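Local coordinates for PvdO (Pseudomonas aeruginosa, PDB 5HHA), which probably takes part in maturation of the pyoverdine chromophore in the periplasm, as a calcium-binding relative of the formylglycine-generating enzymes, at residues V44-S49 against N206-Y211; Y159-G164 against D212-V217; D90-A95 against V134-A139. One frame throughout, in Å; residues are numbered along the deposited sequence. Where two conformers were deposited one is given.

Overall arrangement
Interactions 1 and 2 are neighbours, their centres about 10 Å apart, and share one long loop: N206-Y211 meets the broken strand 42-52, and D212-V217, directly following, meets the end of helix 154-162. They also touch each other, the hydroxyl of Y159 bonding to P46 O. Interaction 2 is wholly buried near the middle of the chain and combines a histidine hydrogen bond with methionine packing. Interaction 1 is only partly buried and relies on apolar contacts and a bridging water. Interaction 3 stands apart, its centre about 25 Å from that of interaction 1, and joins two helices through a pair of buried tyrosines.

Interaction 1 (V44-S49 against N206-Y211); sequences VLPAGS and NAFGVY
L45 and F208 mark the closest approach of the two backbones, with CA atoms 6.6 Å apart, where a type I beta turn from N206 to G209 comes up to the point at which strand 42-52 breaks at P46 and A47. F208 sends its CB toward the strand, and its ring is met by two neighbours in different ways. Over one face lies the pyrrolidine of P46, whose CD is 4.0 Å from the ring centroid and 15° off the normal, a CH-pi contact shifted toward the rim. On the CB side of the ring, L45 arrives obliquely, its CD2 3.7 Å from F208 CD2, the two side chains crossing at about a right angle. L45 has CG anti to its carbonyl carbon (chi1 -55°), and although its CB does not aim at the turn, the CD2 branch swings in and also reaches V210 CG2, at 4.1 Å. The same leucine packs on F77 and I79 of strand 77-80, while the F208 ring meets that of Y159 edge-to-face. The polar backbone is joined by water 1, which donates to V44 O and to F208 O, each at 2.8 Å. The turn is braced internally by N206: its OD1 accepts from F208 N at 3.0 Å and from V210 N at 3.1 Å, the two donors approaching from opposite faces of the amide plane. This double grip holds the carboxamide still and fixes the backbone that presents F208. The first of these bonds defines an Asx turn superimposed on the type I turn, which docks F208 on the side chains of L45 and P46 where strand 42-52, part of the domain's mixed sheet, is interrupted.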
ATOM      1  N   VAL A  44       9.652   7.654   8.981  1.00 11.43           N
ATOM      2  CA  VAL A  44      10.897   6.917   8.880  1.00 12.17           C
ATOM      3  C   VAL A  44      10.742   5.517   9.458  1.00 10.21           C
ATOM      4  O   VAL A  44      10.338   5.358  10.603  1.00 11.85           O
ATOM      5  CB  VAL A  44      12.047   7.656   9.623  1.00 13.00           C
ATOM      6  CG1 VAL A  44      13.347   6.856   9.562  1.00 14.29           C
ATOM      7  CG2 VAL A  44      12.255   9.060   9.048  1.00 15.92           C
ATOM      8  N   LEU A  45      11.055   4.524   8.638  1.00 11.22           N
ATOM      9  CA  LEU A  45      11.132   3.131   9.078  1.00 13.90           C
ATOM     10  C   LEU A  45      12.573   2.780   9.422  1.00 11.80           C
ATOM     11  O   LEU A  45      13.496   3.194   8.755  1.00 12.50           O
ATOM     12  CB  LEU A  45      10.611   2.173   7.998  1.00 11.61           C
ATOM     13  CG  LEU A  45       9.187   2.427   7.475  1.00 10.82           C
ATOM     14  CD1 LEU A  45       8.738   1.240   6.621  1.00 10.89           C
ATOM     15  CD2 LEU A  45       8.210   2.632   8.595  1.00 11.06           C
ATOM     16  N   PRO A  46      12.765   1.957  10.455  1.00 12.12           N
ATOM     17  CA  PRO A  46      14.110   1.592  10.890  1.00 12.15           C
ATOM     18  C   PRO A  46      14.768   0.615   9.951  1.00 11.99           C
ATOM     19  O   PRO A  46      14.115  -0.155   9.238  1.00 12.55           O
ATOM     20  CB  PRO A  46      13.858   0.935  12.246  1.00 13.43           C
ATOM     21  CG  PRO A  46      12.499   0.404  12.160  1.00 14.31           C
ATOM     22  CD  PRO A  46      11.725   1.379  11.314  1.00 12.77           C
ATOM     23  N   ALA A  47      16.090   0.662   9.900  1.00 13.25           N
ATOM     24  CA  ALA A  47      16.863  -0.426   9.343  1.00 13.20           C
ATOM     25  C   ALA A  47      16.627  -1.671  10.183  1.00 13.11           C
ATOM     26  O   ALA A  47      16.242  -1.576  11.336  1.00 15.80           O
ATOM     27  CB  ALA A  47      18.338  -0.071   9.335  1.00 14.76           C
ATOM     28  N   GLY A  48      16.860  -2.841   9.603  1.00 12.43           N
ATOM     29  CA  GLY A  48      16.680  -4.102  10.301  1.00 13.74           C
ATOM     30  C   GLY A  48      16.264  -5.188   9.346  1.00 11.84           C
ATOM     31  O   GLY A  48      16.106  -4.944   8.156  1.00 12.87           O
ATOM     32  N   SER A  49      16.084  -6.388   9.880  1.00 13.07           N
ATOM     33  CA  SER A  49      15.616  -7.530   9.114  1.00 11.59           C
ATOM     34  C   SER A  49      14.263  -7.959   9.619  1.00 11.84           C
ATOM     35  O   SER A  49      13.868  -7.677  10.750  1.00 13.20           O
ATOM     36  CB  SER A  49      16.560  -8.721   9.269  1.00 12.66           C
ATOM     37  OG  SER A  49      17.826  -8.426   8.769  1.00 14.02           O
ATOM     38  N   ASN A 206       0.021   1.255  13.360  1.00 10.31           N
ATOM     39  CA  ASN A 206       0.827   0.190  13.923  1.00 10.48           C
ATOM     40  C   ASN A 206       2.060   0.770  14.623  1.00 10.16           C
ATOM     41  O   ASN A 206       2.199   1.994  14.752  1.00 11.68           O
ATOM     42  CB  ASN A 206       1.170  -0.866  12.864  1.00 10.40           C
ATOM     43  CG  ASN A 206       2.117  -0.360  11.792  1.00  9.75           C
ATOM     44  OD1 ASN A 206       2.805   0.651  11.935  1.00  9.45           O
ATOM     45  ND2 ASN A 206       2.179  -1.112  10.694  1.00  9.48           N
ATOM     46  N   ALA A 207       2.946  -0.102  15.091  1.00  9.81           N
ATOM     47  CA  ALA A 207       4.076   0.313  15.939  1.00 10.70           C
ATOM     48  C   ALA A 207       5.113   1.120  15.191  1.00 11.48           C
ATOM     49  O   ALA A 207       5.985   1.739  15.809  1.00 14.26           O
ATOM     50  CB  ALA A 207       4.740  -0.914  16.602  1.00 13.11           C
ATOM     51  N   PHE A 208       5.064   1.099  13.867  1.00 10.80           N
ATOM     52  CA  PHE A 208       5.966   1.902  13.041  1.00  9.74           C
ATOM     53  C   PHE A 208       5.350   3.272  12.754  1.00 10.33           C
ATOM     54  O   PHE A 208       5.970   4.085  12.077  1.00 11.99           O
ATOM     55  CB  PHE A 208       6.277   1.218  11.713  1.00  9.55           C
ATOM     56  CG  PHE A 208       7.361   0.156  11.762  1.00 10.47           C
ATOM     57  CD1 PHE A 208       8.081  -0.169  12.913  1.00 12.21           C
ATOM     58  CD2 PHE A 208       7.678  -0.490  10.586  1.00 10.82           C
ATOM     59  CE1 PHE A 208       9.083  -1.150  12.846  1.00 12.78           C
ATOM     60  CE2 PHE A 208       8.651  -1.458  10.528  1.00 11.89           C
ATOM     61  CZ  PHE A 208       9.358  -1.786  11.650  1.00 13.39           C
ATOM     62  N   GLY A 209       4.154   3.539  13.242  1.00 10.22           N
ATOM     63  CA  GLY A 209       3.511   4.797  12.923  1.00 10.38           C
ATOM     64  C   GLY A 209       2.822   4.810  11.566  1.00 10.13           C
ATOM     65  O   GLY A 209       2.517   5.874  11.021  1.00 11.14           O
ATOM     66  N   VAL A 210       2.526   3.632  11.024  1.00 10.11           N
ATOM     67  CA  VAL A 210       1.929   3.531   9.688  1.00  8.61           C
ATOM     68  C   VAL A 210       0.446   3.198   9.822  1.00  9.23           C
ATOM     69  O   VAL A 210       0.055   2.394  10.671  1.00  9.40           O
ATOM     70  CB  VAL A 210       2.630   2.437   8.888  1.00  9.25           C
ATOM     71  CG1 VAL A 210       2.087   2.404   7.469  1.00 10.05           C
ATOM     72  CG2 VAL A 210       4.117   2.685   8.839  1.00 11.32           C
ATOM     73  N   TYR A 211      -0.394   3.788   8.963  1.00  8.77           N
ATOM     74  CA  TYR A 211      -1.849   3.615   8.993  1.00  9.36           C
ATOM     75  C   TYR A 211      -2.348   2.894   7.741  1.00  8.08           C
ATOM     76  O   TYR A 211      -1.753   3.003   6.660  1.00  8.85           O
ATOM     77  CB  TYR A 211      -2.546   4.974   9.011  1.00  8.89           C
ATOM     78  CG  TYR A 211      -2.305   5.791  10.260  1.00  9.03           C
ATOM     79  CD1 TYR A 211      -1.162   6.577  10.404  1.00 10.57           C
ATOM     80  CD2 TYR A 211      -3.255   5.814  11.266  1.00  9.94           C
ATOM     81  CE1 TYR A 211      -0.959   7.331  11.532  1.00 12.28           C
ATOM     82  CE2 TYR A 211      -3.067   6.599  12.401  1.00 11.52           C
ATOM     83  CZ  TYR A 211      -1.920   7.338  12.503  1.00 11.75           C
ATOM     84  OH  TYR A 211      -1.713   8.113  13.651  1.00 17.44           O
TER
HETATM   85  O   HOH W   1       8.695   3.689  12.088  1.00 12.74           O

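Interaction 2 (Y159-G164 against D212-V217); sequences YGARAG and DMHGNV
A161 meets both M213 and H214, one through its methyl and CA, the other through its carbonyl oxygen. The polar part is a single hydrogen bond, H214 NE2 to A161 O, 3.2 Å long with an N-H...O angle of 149°. The oxygen lies practically in the imidazole plane, at the ring edge, whereas NE2 stands well above the plane of the peptide carbonyl. H214 reaches it because its CG is anti to the carbonyl carbon (chi1 -54°), which carries the ring back toward the helix; ND1 is hydrogen-bonded as well, so the ring is held at both nitrogens. The apolar part belongs to M213, which lies against the helix at A161: its CG is 3.6 Å from A161 CA, its CB is 3.8 Å from A161 CB, and its SD is 3.9 Å from the same methyl. A bend at chi2 (-76°) then brings CE to G160 C at 3.9 Å. The absence of a side chain at G160 matters here, since a CB at that position would crowd the methionine methyl.

In the last turn of helix 154-162, G160 O accepts from N206 ND2 and A161 O from H214, both remote in sequence, while R162 O is met locally by the hydroxyl of S165. In return, R157 of the same helix binds M213 O. H214 and N206 thus supply donors to two carbonyls, consistent with the loop helping to satisfy this buried C-terminal end, whose partial negative charge probably strengthens the bond from H214.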
ATOM      1  N   TYR A 159       7.112  -5.239   5.327  1.00  7.96           N
ATOM      2  CA  TYR A 159       7.872  -4.790   6.501  1.00  8.42           C
ATOM      3  C   TYR A 159       7.093  -3.714   7.243  1.00  8.62           C
ATOM      4  O   TYR A 159       6.952  -3.723   8.455  1.00  8.04           O
ATOM      5  CB  TYR A 159       9.202  -4.241   6.037  1.00  8.81           C
ATOM      6  CG  TYR A 159      10.164  -3.740   7.090  1.00  8.76           C
ATOM      7  CD1 TYR A 159      10.672  -4.603   8.060  1.00  9.91           C
ATOM      8  CD2 TYR A 159      10.667  -2.441   7.040  1.00 10.66           C
ATOM      9  CE1 TYR A 159      11.630  -4.171   8.969  1.00 11.45           C
ATOM     10  CE2 TYR A 159      11.609  -1.997   7.962  1.00 10.81           C
ATOM     11  CZ  TYR A 159      12.098  -2.885   8.896  1.00 11.52           C
ATOM     12  OH  TYR A 159      13.074  -2.529   9.820  1.00 13.63           O
ATOM     13  N   GLY A 160       6.600  -2.749   6.485  1.00  7.79           N
ATOM     14  CA  GLY A 160       5.875  -1.614   7.025  1.00  8.56           C
ATOM     15  C   GLY A 160       4.517  -1.973   7.575  1.00  9.06           C
ATOM     16  O   GLY A 160       4.045  -1.358   8.539  1.00  9.50           O
ATOM     17  N   ALA A 161       3.869  -2.974   6.984  1.00  7.59           N
ATOM     18  CA  ALA A 161       2.602  -3.472   7.483  1.00  7.63           C
ATOM     19  C   ALA A 161       2.794  -4.188   8.811  1.00  7.84           C
ATOM     20  O   ALA A 161       1.992  -4.018   9.726  1.00  8.32           O
ATOM     21  CB  ALA A 161       1.952  -4.414   6.472  1.00  8.66           C
ATOM     22  N   ARG A 162       3.825  -5.021   8.907  1.00  8.64           N
ATOM     23  CA  ARG A 162       4.003  -5.844  10.093  1.00  8.12           C
ATOM     24  C   ARG A 162       4.481  -5.059  11.303  1.00  9.23           C
ATOM     25  O   ARG A 162       4.078  -5.344  12.441  1.00  9.95           O
ATOM     26  CB  ARG A 162       5.003  -6.953   9.838  1.00  8.22           C
ATOM     27  CG  ARG A 162       4.502  -8.024   8.892  1.00  8.37           C
ATOM     28  CD  ARG A 162       5.531  -9.162   8.748  1.00  8.41           C
ATOM     29  NE  ARG A 162       4.996 -10.261   7.946  1.00  8.04           N
ATOM     30  CZ  ARG A 162       4.078 -11.112   8.389  1.00  7.53           C
ATOM     31  NH1 ARG A 162       3.658 -11.062   9.629  1.00  8.80           N
ATOM     32  NH2 ARG A 162       3.572 -12.013   7.574  1.00  9.17           N
ATOM     33  N   ALA A 163       5.382  -4.098  11.083  1.00  8.99           N
ATOM     34  CA  ALA A 163       5.936  -3.304  12.190  1.00 10.62           C
ATOM     35  C   ALA A 163       6.442  -4.197  13.329  1.00 11.35           C
ATOM     36  O   ALA A 163       6.215  -3.909  14.515  1.00 12.08           O
ATOM     37  CB  ALA A 163       4.918  -2.296  12.693  1.00 11.79           C
ATOM     38  N   GLY A 164       7.125  -5.280  12.971  1.00 10.04           N
ATOM     39  CA  GLY A 164       7.721  -6.174  13.951  1.00 12.18           C
ATOM     40  C   GLY A 164       6.880  -7.391  14.289  1.00 11.82           C
ATOM     41  O   GLY A 164       7.378  -8.319  14.952  1.00 15.74           O
ATOM     42  N   ASP A 212      -3.453   2.181   7.901  1.00  8.40           N
ATOM     43  CA  ASP A 212      -4.213   1.567   6.803  1.00  7.61           C
ATOM     44  C   ASP A 212      -3.461   0.471   6.054  1.00  7.97           C
ATOM     45  O   ASP A 212      -3.806   0.184   4.908  1.00  8.15           O
ATOM     46  CB  ASP A 212      -4.757   2.625   5.832  1.00  8.73           C
ATOM     47  CG  ASP A 212      -5.787   3.533   6.472  1.00  8.60           C
ATOM     48  OD1 ASP A 212      -6.765   3.021   7.070  1.00  8.74           O
ATOM     49  OD2 ASP A 212      -5.628   4.779   6.396  1.00  9.61           O
ATOM     50  N   MET A 213      -2.486  -0.165   6.688  1.00  8.18           N
ATOM     51  CA  MET A 213      -1.790  -1.247   6.015  1.00  8.03           C
ATOM     52  C   MET A 213      -2.653  -2.503   5.871  1.00  7.18           C
ATOM     53  O   MET A 213      -2.279  -3.423   5.144  1.00  8.13           O
ATOM     54  CB  MET A 213      -0.489  -1.573   6.737  1.00  8.91           C
ATOM     55  CG  MET A 213       0.651  -0.617   6.391  1.00  8.80           C
ATOM     56  SD  MET A 213       1.312  -0.996   4.753  1.00  9.23           S
ATOM     57  CE  MET A 213       2.789  -0.019   4.722  1.00  9.76           C
ATOM     58  N   HIS A 214      -3.792  -2.569   6.547  1.00  7.64           N
ATOM     59  CA  HIS A 214      -4.634  -3.769   6.555  1.00  8.07           C
ATOM     60  C   HIS A 214      -6.015  -3.567   6.003  1.00  8.07           C
ATOM     61  O   HIS A 214      -6.884  -4.415   6.158  1.00  7.95           O
ATOM     62  CB  HIS A 214      -4.610  -4.408   7.939  1.00  8.51           C
ATOM     63  CG  HIS A 214      -3.208  -4.663   8.388  1.00  8.10           C
ATOM     64  ND1 HIS A 214      -2.502  -5.836   8.197  1.00 11.11           N
ATOM     65  CD2 HIS A 214      -2.345  -3.794   8.930  1.00  6.42           C
ATOM     66  CE1 HIS A 214      -1.258  -5.665   8.622  1.00  6.08           C
ATOM     67  NE2 HIS A 214      -1.154  -4.433   9.093  1.00 12.04           N
ATOM     68  N   GLY A 215      -6.228  -2.456   5.305  1.00  7.38           N
ATOM     69  CA  GLY A 215      -7.495  -2.254   4.625  1.00  9.23           C
ATOM     70  C   GLY A 215      -7.486  -0.995   3.773  1.00  6.88           C
ATOM     71  O   GLY A 215      -6.428  -0.441   3.422  1.00  7.51           O
ATOM     72  N   ASN A 216      -8.690  -0.551   3.451  1.00  7.45           N
ATOM     73  CA  ASN A 216      -8.952   0.671   2.698  1.00  8.17           C
ATOM     74  C   ASN A 216      -8.786   0.434   1.196  1.00  7.11           C
ATOM     75  O   ASN A 216      -9.782   0.324   0.482  1.00  7.69           O
ATOM     76  CB  ASN A 216      -8.196   1.891   3.255  1.00  8.57           C
ATOM     77  CG  ASN A 216      -9.042   3.155   3.238  1.00  7.86           C
ATOM     78  OD1 ASN A 216     -10.224   3.107   2.935  1.00  8.66           O
ATOM     79  ND2 ASN A 216      -8.431   4.286   3.588  1.00  8.78           N
ATOM     80  N   VAL A 217      -7.545   0.341   0.703  1.00  7.13           N
ATOM     81  CA  VAL A 217      -7.283   0.017  -0.688  1.00  7.33           C
ATOM     82  C   VAL A 217      -6.083  -0.901  -0.800  1.00  6.90           C
ATOM     83  O   VAL A 217      -5.175  -0.866   0.033  1.00  7.26           O
ATOM     84  CB  VAL A 217      -6.983   1.301  -1.541  1.00  7.77           C
ATOM     85  CG1 VAL A 217      -8.213   2.163  -1.682  1.00  8.74           C
ATOM     86  CG2 VAL A 217      -5.858   2.134  -0.972  1.00  8.35           C
TER

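Interaction 3 (D90-A95 against V134-A139); sequences DAYLKA and VKNYAA
The ring of Y137 stands almost perpendicular to that of Y92, its edge turned toward the face of Y92, in an offset edge-to-face pair with centroids 5.5 Å apart and planes at 83°. The edge is supplied by Y137 CD1, which comes within 3.7 Å of Y92 CG and, still nearer, 3.6 Å of Y92 CB. That CB lies close to the plane of the Y137 ring, so the root of one tyrosine butts against the rim of the other. Both rings leave their helices with CG anti to the backbone N, although Y92 is turned somewhat from the ideal. This carries the Y92 ring across to the opposite helix, where the same face that receives the Y137 edge also rests on the backbone: Y137 CA is 4.2 Å from the Y92 centroid and 19° off the ring normal, a CH-pi contact nearer the hydroxyl end. Farther out, the hydroxyl of Y92 approaches the adjacent residue, its OH lying 3.4 Å from N136 CB. The N136 amide does not stack on the phenol, their planes being 37° apart, and it sits toward the more exposed border of the contact. The one tyrosine therefore spans both N136 and Y137, and the interface here is aromatic and apolar.

Beyond the pair, W140 of the second helix meets Y92 edge-to-face, while Y137 turns its other contacts to F280 and V282 of strand 278-285 and to P40. The aromatic cluster so formed ties helix 86-96 to helix 131-145, and the latter to strand 278-285 of the mixed sheet, consistent with the C-type-lectin-like fold of the formylglycine-generating enzyme family, in which helices pack against the sheet.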
ATOM      1  N   ASP A  90      -4.602  15.197  -6.580  1.00 12.24           N
ATOM      2  CA  ASP A  90      -5.180  16.333  -7.290  1.00 12.67           C
ATOM      3  C   ASP A  90      -4.166  17.461  -7.404  1.00 15.22           C
ATOM      4  O   ASP A  90      -4.130  18.168  -8.406  1.00 15.54           O
ATOM      5  CB  ASP A  90      -6.438  16.825  -6.581  1.00 15.49           C
ATOM      6  CG  ASP A  90      -7.671  16.030  -6.930  1.00 19.21           C
ATOM      7  OD1 ASP A  90      -7.671  15.291  -7.929  1.00 23.54           O
ATOM      8  OD2 ASP A  90      -8.676  16.193  -6.207  1.00 24.81           O
ATOM      9  N   ALA A  91      -3.322  17.644  -6.400  1.00 13.93           N
ATOM     10  CA  ALA A  91      -2.295  18.676  -6.467  1.00 14.89           C
ATOM     11  C   ALA A  91      -1.310  18.415  -7.616  1.00 16.83           C
ATOM     12  O   ALA A  91      -0.873  19.329  -8.342  1.00 17.51           O
ATOM     13  CB  ALA A  91      -1.562  18.783  -5.124  1.00 17.95           C
ATOM     14  N   TYR A  92      -0.936  17.160  -7.793  1.00 14.30           N
ATOM     15  CA  TYR A  92      -0.111  16.773  -8.920  1.00 15.41           C
ATOM     16  C   TYR A  92      -0.819  17.005 -10.265  1.00 14.44           C
ATOM     17  O   TYR A  92      -0.202  17.511 -11.205  1.00 14.64           O
ATOM     18  CB  TYR A  92       0.266  15.299  -8.743  1.00 14.58           C
ATOM     19  CG  TYR A  92       0.592  14.525  -9.992  1.00 14.29           C
ATOM     20  CD1 TYR A  92       1.831  14.661 -10.617  1.00 15.47           C
ATOM     21  CD2 TYR A  92      -0.296  13.599 -10.515  1.00 14.29           C
ATOM     22  CE1 TYR A  92       2.153  13.938 -11.741  1.00 16.74           C
ATOM     23  CE2 TYR A  92       0.024  12.872 -11.657  1.00 15.24           C
ATOM     24  CZ  TYR A  92       1.258  13.045 -12.255  1.00 14.85           C
ATOM     25  OH  TYR A  92       1.595  12.315 -13.376  1.00 16.78           O
ATOM     26  N   LEU A  93      -2.092  16.641 -10.351  1.00 12.57           N
ATOM     27  CA  LEU A  93      -2.817  16.808 -11.600  1.00 12.52           C
ATOM     28  C   LEU A  93      -2.886  18.284 -11.968  1.00 15.00           C
ATOM     29  O   LEU A  93      -2.727  18.645 -13.127  1.00 14.38           O
ATOM     30  CB  LEU A  93      -4.220  16.214 -11.485  1.00 14.30           C
ATOM     31  CG  LEU A  93      -4.202  14.697 -11.239  1.00 11.47           C
ATOM     32  CD1 LEU A  93      -5.608  14.219 -10.995  1.00 14.75           C
ATOM     33  CD2 LEU A  93      -3.591  13.941 -12.409  1.00 12.03           C
ATOM     34  N   LYS A  94      -3.086  19.135 -10.980  1.00 13.64           N
ATOM     35  CA  LYS A  94      -3.188  20.565 -11.224  0.59 13.79           C
ATOM     36  C   LYS A  94      -1.845  21.140 -11.641  1.00 15.90           C
ATOM     37  O   LYS A  94      -1.752  21.956 -12.564  1.00 18.89           O
ATOM     38  CB  LYS A  94      -3.656  21.274  -9.963  0.59 17.62           C
ATOM     39  CG  LYS A  94      -3.631  22.783 -10.107  0.59 22.25           C
ATOM     40  CD  LYS A  94      -4.003  23.486  -8.813  0.59 25.01           C
ATOM     41  CE  LYS A  94      -4.202  24.973  -9.047  0.59 30.21           C
ATOM     42  NZ  LYS A  94      -5.249  25.231 -10.074  0.59 34.40           N
ATOM     43  N   ALA A  95      -0.782  20.726 -10.973  1.00 15.01           N
ATOM     44  CA  ALA A  95       0.523  21.298 -11.261  1.00 15.68           C
ATOM     45  C   ALA A  95       1.030  20.924 -12.642  1.00 20.76           C
ATOM     46  O   ALA A  95       1.705  21.709 -13.301  1.00 19.90           O
ATOM     47  CB  ALA A  95       1.519  20.880 -10.219  1.00 18.87           C
ATOM     48  N   VAL A 134       1.628   6.002 -10.997  1.00 11.54           N
ATOM     49  CA  VAL A 134       2.321   6.093  -9.718  1.00 11.18           C
ATOM     50  C   VAL A 134       3.776   6.483  -9.933  1.00 10.57           C
ATOM     51  O   VAL A 134       4.303   7.349  -9.236  1.00 11.55           O
ATOM     52  CB  VAL A 134       2.218   4.766  -8.919  1.00 11.59           C
ATOM     53  CG1 VAL A 134       3.064   4.837  -7.671  1.00 12.03           C
ATOM     54  CG2 VAL A 134       0.764   4.488  -8.551  1.00 11.79           C
ATOM     55  N   LYS A 135       4.429   5.855 -10.897  1.00 11.07           N
ATOM     56  CA  LYS A 135       5.806   6.226 -11.197  1.00 11.25           C
ATOM     57  C   LYS A 135       5.884   7.696 -11.597  1.00 12.24           C
ATOM     58  O   LYS A 135       6.813   8.408 -11.180  1.00 12.99           O
ATOM     59  CB  LYS A 135       6.383   5.332 -12.299  1.00 13.31           C
ATOM     60  CG  LYS A 135       6.511   3.867 -11.862  1.00 15.08           C
ATOM     61  CD  LYS A 135       7.016   2.957 -12.960  1.00 21.42           C
ATOM     62  CE  LYS A 135       8.435   3.308 -13.361  1.00 32.17           C
ATOM     63  NZ  LYS A 135       9.405   2.907 -12.310  1.00 41.00           N
ATOM     64  N   ASN A 136       4.933   8.163 -12.402  1.00 12.03           N
ATOM     65  CA  ASN A 136       4.925   9.572 -12.813  1.00 11.55           C
ATOM     66  C   ASN A 136       4.736  10.518 -11.652  1.00 12.60           C
ATOM     67  O   ASN A 136       5.408  11.558 -11.585  1.00 13.48           O
ATOM     68  CB  ASN A 136       3.861   9.828 -13.867  1.00 13.66           C
ATOM     69  CG  ASN A 136       4.184   9.207 -15.192  1.00 16.64           C
ATOM     70  OD1 ASN A 136       5.326   8.871 -15.473  1.00 17.32           O
ATOM     71  ND2 ASN A 136       3.173   9.067 -16.031  1.00 19.35           N
ATOM     72  N   TYR A 137       3.848  10.177 -10.722  1.00 12.83           N
ATOM     73  CA  TYR A 137       3.628  10.981  -9.536  1.00 13.29           C
ATOM     74  C   TYR A 137       4.930  11.060  -8.737  1.00 12.90           C
ATOM     75  O   TYR A 137       5.322  12.123  -8.280  1.00 13.89           O
ATOM     76  CB  TYR A 137       2.504  10.375  -8.670  1.00 10.49           C
ATOM     77  CG  TYR A 137       2.309  11.078  -7.343  1.00 12.48           C
ATOM     78  CD1 TYR A 137       1.628  12.284  -7.279  1.00 12.78           C
ATOM     79  CD2 TYR A 137       2.823  10.560  -6.155  1.00 11.54           C
ATOM     80  CE1 TYR A 137       1.467  12.948  -6.092  1.00 12.86           C
ATOM     81  CE2 TYR A 137       2.670  11.205  -4.966  1.00 12.61           C
ATOM     82  CZ  TYR A 137       1.993  12.401  -4.937  1.00 11.67           C
ATOM     83  OH  TYR A 137       1.868  13.011  -3.730  1.00 13.10           O
ATOM     84  N   ALA A 138       5.597   9.922  -8.550  1.00 12.77           N
ATOM     85  CA  ALA A 138       6.842   9.903  -7.770  1.00 12.90           C
ATOM     86  C   ALA A 138       7.944  10.717  -8.472  1.00 12.91           C
ATOM     87  O   ALA A 138       8.735  11.377  -7.785  1.00 14.15           O
ATOM     88  CB  ALA A 138       7.288   8.485  -7.519  1.00 12.10           C
ATOM     89  N   ALA A 139       7.984  10.697  -9.794  1.00 11.97           N
ATOM     90  CA  ALA A 139       8.944  11.523 -10.541  1.00 13.68           C
ATOM     91  C   ALA A 139       8.663  13.008 -10.357  1.00 14.41           C
ATOM     92  O   ALA A 139       9.588  13.812 -10.142  1.00 15.16           O
ATOM     93  CB  ALA A 139       8.916  11.175 -11.990  1.00 14.76           C
TER